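Local coordinates for protein importin-95 (Chaetomium thermophilum, PDB 4XRI) that acts as a nuclear transport receptor of the importin-beta family, carrying protein cargo into the nucleus, and probably binds a small GTPase, at residues G766-W771 and F795-S800; G773-M778 and M816-D821; P789-I794 and G820-A825. The protein carries 2 engineered substitutions. All coordinates share one frame; numbering follows the deposited sequence.

Contact 1: residues G766-W771 and F795-S800; sequences GIMDAW and FALLNS
Leu797 reaches across to helix 754-780 and overlaps both Ile767 and Met768. A single methyl does most of this work. Leu797 CD2 lies 3.5 Å from Ile767 CG2 and equally 3.5 Å from Met768 CE. Leu797 CG backs up the second contact, 3.8 Å from Met768 CE. The methionine gets there by folding. Its CG stands anti to the backbone N (chi1 -152°), and the chain then bends at both chi2 and chi3. This swings CE round to the leucine, and the two side chains run past each other in opposite directions. The Ile767 branch at work is CG2, which the chi1 rotamer places anti to the backbone N. Leu798 adds a looser touch, with CD2 4.1 Å from Met768 SD and the two side chains at about a right angle. No hydrogen bond crosses the interface. The helix segments run roughly antiparallel, at 146°, with axes 11.6 Å apart, so side chains rather than backbones fill the space. This is apolar packing of neighbouring helices in a HEAT-repeat protein. Helix 730-743 packs on Ile767 and Trp771, helix 809-825 covers Met768, and Trp839 of helix 838-849 lies against Leu798.

Contact 2: residues G773-M778 and M816-D821; sequences GIIGAM and MGVIGD
Ile775 points at helix 809-825 and makes every contact from its own side. Its two branches divide the work. The CG2 methyl faces Asp821, 3.9 Å from Asp821 CB and 3.7 Å from the backbone Asp821 O. The CD1 methyl extends further and meets Val818 CG1 at 4.0 Å, with the two side chains at about a right angle. The chi1 of -65° sets up this split. It turns CG2 anti to the backbone N and sends the longer CG1-CD1 arm off beside that N.

The closer packing is that of Ile775 CG2 over the CB and carbonyl of Asp821. The backbones come nearest here too, with Ile775 CA and Asp821 CA 6.7 Å apart. The touch on Val818 is slighter, but it is buried. The solvent side is at Asp821, which is partly exposed. Its carboxylate turns back along its own helix (chi1 -68°). Asp821 OD2 ends 3.1 Å from Gly817 O, which is a meeting of two acceptors and not a hydrogen bond. Trp863 of helix 855-872 also touches Asp821.

This contact joins helix 754-780 to helix 809-825, with helices 784-787 and 791-802 between them in sequence. Its chemistry implies van der Waals packing of one isoleucine on a valine methyl and on the CB and carbonyl of Asp821, with no directional bond. The Asp821 carboxylate, probably charged, lies away from the isoleucine.

Contact 3: residues P789-I794 and G820-A825; sequences PYVESI and GDLADA
This is a small, buried, apolar contact between two helices that follow each other in the chain. It joins the N-terminal part of helix 791-802 to the last turns of helix 809-825, in the C-terminal part of this HEAT-repeat protein. Leu822 is the one residue that helix 809-825 supplies. It points at the other helix and spreads its two methyls over two partners. Leu822 CD1 packs on Ile794 CG2 at 3.9 Å, and the two side chains meet at a slant. Leu822 CD2 lies on the valine side, where it comes only within 4.5 Å of Val791 CG1. The fit is therefore closer at Ile794 than at Val791. The leucine chi1 of -79° places CG beside the backbone N. Its chi2 of 173° then puts CD1 anti to CA, which leaves CD1 toward Ile794 and CD2 toward Val791. Val791 and Ile794 are three residues apart, so both fall on the same face of their helix.

Tyr790 O is gripped from within its own segment. Ile794 N donates to it at 3.2 Å. Ser793 OG donates to it as well, but that bond is suspiciously short and its length is doubtful. The serine hydroxyl also has a weak hydrogen bond to Gln741.

Other helices close in around the pair. Trp771 of helix 754-780 rests on Ile794, and Ile775 of the same helix rests on Leu822. The end of helix 809-825 is also tied to helix 855-872, where Gln867 hydrogen-bonds Gly820 O. Only methyl groups meet between the two segments, and no hydrogen bond spans them. The chemistry implies a contact that rests on the burial of methyl groups, with a modest fit, while the bonds at Tyr790 O stay within 789-794.

Overall arrangement
The three contacts join helices 754-780, 791-802 and 809-825 pairwise and touch one another, so they make one continuous, largely apolar packing region. Contacts 2 and 3 are the closest pair, with centres about 7 Å apart, and they share Gly820 and Asp821. Ile775 CD1 of contact 2 touches Leu822 CD2 of contact 3 at 3.6 Å. Contact 1 has its centre about 10 Å from the centre of each of the others. Trp771 CE3 links it to Ile794 CD1 of contact 3 at 3.7 Å, and Met768 O packs on Val818 CG2 of contact 2 at 3.4 Å. All three sit 30 to 39 Å from the chain's centre, on the same side of it.

Contact 1: residues G766-W771 and F795-S800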
loop_
_atom_site.group_PDB
_atom_site.type_symbol
_atom_site.label_atom_id
_atom_site.label_comp_id
_atom_site.label_asym_id
_atom_site.label_seq_id
_atom_site.Cartn_x
_atom_site.Cartn_y
_atom_site.Cartn_z
ATOM N N GLY A 766 -13.550 -2.323 -18.285
ATOM C CA GLY A 766 -13.458 -1.335 -19.342
ATOM C C GLY A 766 -14.072 -1.818 -20.639
ATOM O O GLY A 766 -14.860 -1.102 -21.254
ATOM N N ILE A 767 -13.717 -3.033 -21.050
ATOM C CA ILE A 767 -14.257 -3.616 -22.277
ATOM C C ILE A 767 -15.778 -3.684 -22.241
ATOM O O ILE A 767 -16.454 -3.293 -23.192
ATOM C CB ILE A 767 -13.725 -5.040 -22.529
ATOM C CG1 ILE A 767 -12.197 -5.065 -22.542
ATOM C CG2 ILE A 767 -14.273 -5.569 -23.840
ATOM C CD1 ILE A 767 -11.616 -6.459 -22.672
ATOM N N MET A 768 -16.309 -4.176 -21.127
ATOM C CA MET A 768 -17.749 -4.340 -20.970
ATOM C C MET A 768 -18.469 -2.996 -20.990
ATOM O O MET A 768 -19.541 -2.868 -21.578
ATOM C CB MET A 768 -18.058 -5.086 -19.673
ATOM C CG MET A 768 -19.342 -5.886 -19.712
ATOM S SD MET A 768 -19.402 -7.035 -21.095
ATOM C CE MET A 768 -17.883 -7.940 -20.860
ATOM N N ASP A 769 -17.868 -1.996 -20.353
ATOM C CA ASP A 769 -18.399 -0.639 -20.397
ATOM C C ASP A 769 -18.421 -0.133 -21.835
ATOM O O ASP A 769 -19.390 0.491 -22.267
ATOM C CB ASP A 769 -17.572 0.305 -19.518
ATOM C CG ASP A 769 -17.716 0.002 -18.039
ATOM O OD1 ASP A 769 -18.676 -0.701 -17.659
ATOM O OD2 ASP A 769 -16.870 0.477 -17.255
ATOM N N ALA A 770 -17.344 -0.409 -22.565
ATOM C CA ALA A 770 -17.222 -0.002 -23.959
ATOM C C ALA A 770 -18.339 -0.608 -24.798
ATOM O O ALA A 770 -19.063 0.113 -25.485
ATOM C CB ALA A 770 -15.861 -0.400 -24.514
ATOM N N TRP A 771 -18.485 -1.929 -24.726
ATOM C CA TRP A 771 -19.533 -2.618 -25.477
ATOM C C TRP A 771 -20.916 -2.097 -25.103
ATOM O O TRP A 771 -21.768 -1.896 -25.967
ATOM C CB TRP A 771 -19.469 -4.132 -25.250
ATOM C CG TRP A 771 -18.417 -4.842 -26.067
ATOM C CD1 TRP A 771 -17.451 -5.690 -25.601
ATOM C CD2 TRP A 771 -18.229 -4.764 -27.488
ATOM N NE1 TRP A 771 -16.678 -6.146 -26.642
ATOM C CE2 TRP A 771 -17.133 -5.592 -27.810
ATOM C CE3 TRP A 771 -18.878 -4.073 -28.519
ATOM C CZ2 TRP A 771 -16.674 -5.751 -29.114
ATOM C CZ3 TRP A 771 -18.421 -4.233 -29.813
ATOM C CH2 TRP A 771 -17.328 -5.064 -30.100
ATOM N N PHE A 795 -20.368 -12.293 -26.584
ATOM C CA PHE A 795 -20.773 -13.482 -25.841
ATOM C C PHE A 795 -19.562 -14.293 -25.401
ATOM O O PHE A 795 -19.539 -14.848 -24.300
ATOM C CB PHE A 795 -21.701 -14.360 -26.684
ATOM C CG PHE A 795 -23.139 -13.931 -26.654
ATOM C CD1 PHE A 795 -23.679 -13.191 -27.692
ATOM C CD2 PHE A 795 -23.952 -14.272 -25.587
ATOM C CE1 PHE A 795 -25.004 -12.802 -27.666
ATOM C CE2 PHE A 795 -25.277 -13.884 -25.556
ATOM C CZ PHE A 795 -25.803 -13.146 -26.596
ATOM N N ALA A 796 -18.559 -14.356 -26.273
ATOM C CA ALA A 796 -17.328 -15.084 -25.993
ATOM C C ALA A 796 -16.659 -14.559 -24.728
ATOM O O ALA A 796 -16.255 -15.332 -23.859
ATOM C CB ALA A 796 -16.374 -14.990 -27.175
ATOM N N LEU A 797 -16.556 -13.238 -24.630
ATOM C CA LEU A 797 -15.974 -12.600 -23.458
ATOM C C LEU A 797 -16.833 -12.820 -22.219
ATOM O O LEU A 797 -16.315 -13.110 -21.141
ATOM C CB LEU A 797 -15.784 -11.106 -23.704
ATOM C CG LEU A 797 -15.339 -10.278 -22.499
ATOM C CD1 LEU A 797 -14.058 -10.835 -21.893
ATOM C CD2 LEU A 797 -15.143 -8.845 -22.922
ATOM N N LEU A 798 -18.146 -12.673 -22.384
ATOM C CA LEU A 798 -19.096 -12.934 -21.305
ATOM C C LEU A 798 -18.878 -14.318 -20.707
ATOM O O LEU A 798 -18.882 -14.490 -19.487
ATOM C CB LEU A 798 -20.537 -12.808 -21.810
ATOM C CG LEU A 798 -21.096 -11.402 -22.029
ATOM C CD1 LEU A 798 -22.463 -11.485 -22.702
ATOM C CD2 LEU A 798 -21.198 -10.659 -20.710
ATOM N N ASN A 799 -18.674 -15.301 -21.577
ATOM C CA ASN A 799 -18.421 -16.668 -21.148
ATOM C C ASN A 799 -17.076 -16.812 -20.451
ATOM O O ASN A 799 -16.950 -17.548 -19.471
ATOM C CB ASN A 799 -18.495 -17.621 -22.341
ATOM C CG ASN A 799 -18.229 -19.059 -21.954
ATOM O OD1 ASN A 799 -19.039 -19.690 -21.273
ATOM N ND2 ASN A 799 -17.091 -19.590 -22.388
ATOM N N SER A 800 -16.071 -16.106 -20.961
ATOM C CA SER A 800 -14.738 -16.136 -20.372
ATOM C C SER A 800 -14.770 -15.583 -18.953
ATOM O O SER A 800 -14.121 -16.113 -18.050
ATOM C CB SER A 800 -13.755 -15.338 -21.231
ATOM O OG SER A 800 -12.433 -15.464 -20.740
#

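Contact 2: residues G773-M778 and M816-D821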
loop_
_atom_site.group_PDB
_atom_site.type_symbol
_atom_site.label_atom_id
_atom_site.label_comp_id
_atom_site.label_asym_id
_atom_site.label_seq_id
_atom_site.Cartn_x
_atom_site.Cartn_y
_atom_site.Cartn_z
ATOM N N GLY A 773 -21.826 0.923 -24.006
ATOM C CA GLY A 773 -22.070 2.213 -24.625
ATOM C C GLY A 773 -22.265 2.091 -26.124
ATOM O O GLY A 773 -23.091 2.789 -26.713
ATOM N N ILE A 774 -21.502 1.194 -26.742
ATOM C CA ILE A 774 -21.575 0.977 -28.181
ATOM C C ILE A 774 -22.917 0.372 -28.597
ATOM O O ILE A 774 -23.546 0.835 -29.553
ATOM C CB ILE A 774 -20.430 0.063 -28.660
ATOM C CG1 ILE A 774 -19.092 0.803 -28.575
ATOM C CG2 ILE A 774 -20.682 -0.403 -30.080
ATOM C CD1 ILE A 774 -17.882 -0.082 -28.814
ATOM N N ILE A 775 -23.356 -0.656 -27.872
ATOM C CA ILE A 775 -24.641 -1.297 -28.146
ATOM C C ILE A 775 -25.777 -0.281 -28.073
ATOM O O ILE A 775 -26.647 -0.242 -28.941
ATOM C CB ILE A 775 -24.924 -2.454 -27.163
ATOM C CG1 ILE A 775 -23.907 -3.578 -27.356
ATOM C CG2 ILE A 775 -26.331 -2.995 -27.361
ATOM C CD1 ILE A 775 -23.835 -4.529 -26.182
ATOM N N GLY A 776 -25.743 0.553 -27.041
ATOM C CA GLY A 776 -26.724 1.609 -26.873
ATOM C C GLY A 776 -26.686 2.627 -27.997
ATOM O O GLY A 776 -27.727 3.096 -28.457
ATOM N N ALA A 777 -25.481 2.973 -28.440
ATOM C CA ALA A 777 -25.303 3.948 -29.513
ATOM C C ALA A 777 -25.864 3.427 -30.833
ATOM O O ALA A 777 -26.523 4.159 -31.573
ATOM C CB ALA A 777 -23.832 4.305 -29.671
ATOM N N MET A 778 -25.611 2.154 -31.117
ATOM C CA MET A 778 -26.049 1.553 -32.373
ATOM C C MET A 778 -27.542 1.243 -32.352
ATOM O O MET A 778 -28.206 1.272 -33.388
ATOM C CB MET A 778 -25.241 0.284 -32.669
ATOM C CG MET A 778 -23.738 0.516 -32.838
ATOM S SD MET A 778 -23.302 1.574 -34.236
ATOM C CE MET A 778 -23.118 3.170 -33.441
ATOM N N MET A 816 -23.920 -8.057 -16.681
ATOM C CA MET A 816 -25.376 -8.125 -16.633
ATOM C C MET A 816 -25.978 -7.033 -17.507
ATOM O O MET A 816 -26.928 -7.275 -18.253
ATOM C CB MET A 816 -25.888 -7.988 -15.193
ATOM C CG MET A 816 -25.452 -9.088 -14.234
ATOM S SD MET A 816 -26.133 -10.717 -14.601
ATOM C CE MET A 816 -24.791 -11.463 -15.524
ATOM N N GLY A 817 -25.409 -5.836 -17.408
ATOM C CA GLY A 817 -25.862 -4.703 -18.190
ATOM C C GLY A 817 -25.793 -4.960 -19.681
ATOM O O GLY A 817 -26.732 -4.654 -20.411
ATOM N N VAL A 818 -24.683 -5.538 -20.129
ATOM C CA VAL A 818 -24.483 -5.816 -21.547
ATOM C C VAL A 818 -25.447 -6.888 -22.050
ATOM O O VAL A 818 -25.981 -6.781 -23.157
ATOM C CB VAL A 818 -23.023 -6.242 -21.826
ATOM C CG1 VAL A 818 -22.903 -6.974 -23.156
ATOM C CG2 VAL A 818 -22.121 -5.018 -21.808
ATOM N N ILE A 819 -25.671 -7.912 -21.232
ATOM C CA ILE A 819 -26.633 -8.958 -21.562
ATOM C C ILE A 819 -28.016 -8.358 -21.805
ATOM O O ILE A 819 -28.672 -8.661 -22.800
ATOM C CB ILE A 819 -26.715 -10.018 -20.448
ATOM C CG1 ILE A 819 -25.436 -10.859 -20.422
ATOM C CG2 ILE A 819 -27.934 -10.908 -20.648
ATOM C CD1 ILE A 819 -25.340 -11.765 -19.213
ATOM N N GLY A 820 -28.439 -7.487 -20.896
ATOM C CA GLY A 820 -29.707 -6.795 -21.025
ATOM C C GLY A 820 -29.740 -5.889 -22.243
ATOM O O GLY A 820 -30.714 -5.884 -22.993
ATOM N N ASP A 821 -28.670 -5.119 -22.435
ATOM C CA ASP A 821 -28.549 -4.228 -23.589
ATOM C C ASP A 821 -28.683 -4.995 -24.896
ATOM O O ASP A 821 -29.371 -4.553 -25.816
ATOM C CB ASP A 821 -27.211 -3.482 -23.565
ATOM C CG ASP A 821 -27.114 -2.492 -22.425
ATOM O OD1 ASP A 821 -28.170 -2.056 -21.920
ATOM O OD2 ASP A 821 -25.980 -2.142 -22.039
#

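Contact 3: residues P789-I794 and G820-A825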
loop_
_atom_site.group_PDB
_atom_site.type_symbol
_atom_site.label_atom_id
_atom_site.label_comp_id
_atom_site.label_asym_id
_atom_site.label_seq_id
_atom_site.Cartn_x
_atom_site.Cartn_y
_atom_site.Cartn_z
ATOM N N PRO A 789 -22.076 -8.211 -36.541
ATOM C CA PRO A 789 -20.908 -9.096 -36.666
ATOM C C PRO A 789 -20.040 -9.237 -35.410
ATOM O O PRO A 789 -19.215 -10.150 -35.353
ATOM C CB PRO A 789 -20.096 -8.436 -37.791
ATOM C CG PRO A 789 -21.100 -7.722 -38.601
ATOM C CD PRO A 789 -22.089 -7.197 -37.613
ATOM N N TYR A 790 -20.217 -8.362 -34.427
ATOM C CA TYR A 790 -19.350 -8.361 -33.252
ATOM C C TYR A 790 -20.006 -9.003 -32.037
ATOM O O TYR A 790 -19.365 -9.191 -31.003
ATOM C CB TYR A 790 -18.930 -6.932 -32.912
ATOM C CG TYR A 790 -18.216 -6.237 -34.046
ATOM C CD1 TYR A 790 -16.951 -6.644 -34.444
ATOM C CD2 TYR A 790 -18.808 -5.176 -34.722
ATOM C CE1 TYR A 790 -16.292 -6.019 -35.481
ATOM C CE2 TYR A 790 -18.153 -4.540 -35.762
ATOM C CZ TYR A 790 -16.896 -4.967 -36.136
ATOM O OH TYR A 790 -16.241 -4.339 -37.169
ATOM N N VAL A 791 -21.283 -9.340 -32.174
ATOM C CA VAL A 791 -22.066 -9.883 -31.069
ATOM C C VAL A 791 -21.496 -11.203 -30.552
ATOM O O VAL A 791 -21.476 -11.447 -29.345
ATOM C CB VAL A 791 -23.537 -10.080 -31.491
ATOM C CG1 VAL A 791 -24.321 -10.802 -30.412
ATOM C CG2 VAL A 791 -24.174 -8.734 -31.794
ATOM N N GLU A 792 -21.021 -12.045 -31.464
ATOM C CA GLU A 792 -20.455 -13.336 -31.078
ATOM C C GLU A 792 -19.237 -13.170 -30.171
ATOM O O GLU A 792 -19.071 -13.908 -29.199
ATOM C CB GLU A 792 -20.072 -14.155 -32.314
ATOM C CG GLU A 792 -19.451 -15.505 -31.978
ATOM C CD GLU A 792 -19.322 -16.415 -33.184
ATOM O OE1 GLU A 792 -19.609 -15.959 -34.311
ATOM O OE2 GLU A 792 -18.938 -17.590 -33.003
ATOM N N SER A 793 -18.392 -12.194 -30.489
ATOM C CA SER A 793 -17.199 -11.929 -29.693
ATOM C C SER A 793 -17.567 -11.390 -28.315
ATOM O O SER A 793 -16.828 -11.573 -27.349
ATOM C CB SER A 793 -16.282 -10.940 -30.412
ATOM O OG SER A 793 -16.910 -9.677 -30.549
ATOM N N ILE A 794 -18.715 -10.725 -28.225
ATOM C CA ILE A 794 -19.186 -10.204 -26.948
ATOM C C ILE A 794 -19.610 -11.349 -26.031
ATOM O O ILE A 794 -19.257 -11.374 -24.852
ATOM C CB ILE A 794 -20.362 -9.230 -27.129
ATOM C CG1 ILE A 794 -19.940 -8.036 -27.987
ATOM C CG2 ILE A 794 -20.872 -8.755 -25.776
ATOM C CD1 ILE A 794 -21.047 -7.027 -28.209
ATOM N N GLY A 820 -28.439 -7.487 -20.896
ATOM C CA GLY A 820 -29.707 -6.795 -21.025
ATOM C C GLY A 820 -29.740 -5.889 -22.243
ATOM O O GLY A 820 -30.714 -5.884 -22.993
ATOM N N ASP A 821 -28.670 -5.119 -22.435
ATOM C CA ASP A 821 -28.549 -4.228 -23.589
ATOM C C ASP A 821 -28.683 -4.995 -24.896
ATOM O O ASP A 821 -29.371 -4.553 -25.816
ATOM C CB ASP A 821 -27.211 -3.482 -23.565
ATOM C CG ASP A 821 -27.114 -2.492 -22.425
ATOM O OD1 ASP A 821 -28.170 -2.056 -21.920
ATOM O OD2 ASP A 821 -25.980 -2.142 -22.039
ATOM N N LEU A 822 -28.025 -6.148 -24.969
ATOM C CA LEU A 822 -28.067 -6.986 -26.162
ATOM C C LEU A 822 -29.477 -7.484 -26.452
ATOM O O LEU A 822 -29.895 -7.551 -27.609
ATOM C CB LEU A 822 -27.115 -8.174 -26.015
ATOM C CG LEU A 822 -25.638 -7.866 -26.259
ATOM C CD1 LEU A 822 -24.771 -9.069 -25.927
ATOM C CD2 LEU A 822 -25.429 -7.431 -27.701
ATOM N N ALA A 823 -30.200 -7.836 -25.393
ATOM C CA ALA A 823 -31.583 -8.288 -25.508
ATOM C C ALA A 823 -32.453 -7.195 -26.111
ATOM O O ALA A 823 -33.260 -7.448 -27.009
ATOM C CB ALA A 823 -32.120 -8.700 -24.151
ATOM N N ASP A 824 -32.277 -5.978 -25.609
ATOM C CA ASP A 824 -32.992 -4.817 -26.120
ATOM C C ASP A 824 -32.638 -4.539 -27.575
ATOM O O ASP A 824 -33.514 -4.266 -28.394
ATOM C CB ASP A 824 -32.685 -3.585 -25.265
ATOM C CG ASP A 824 -33.809 -3.243 -24.312
ATOM O OD1 ASP A 824 -33.539 -3.091 -23.102
ATOM O OD2 ASP A 824 -34.960 -3.116 -24.775
ATOM N N ALA A 825 -31.348 -4.618 -27.888
ATOM C CA ALA A 825 -30.854 -4.264 -29.216
ATOM C C ALA A 825 -31.314 -5.251 -30.281
ATOM O O ALA A 825 -31.480 -4.884 -31.445
ATOM C CB ALA A 825 -29.337 -4.176 -29.203
#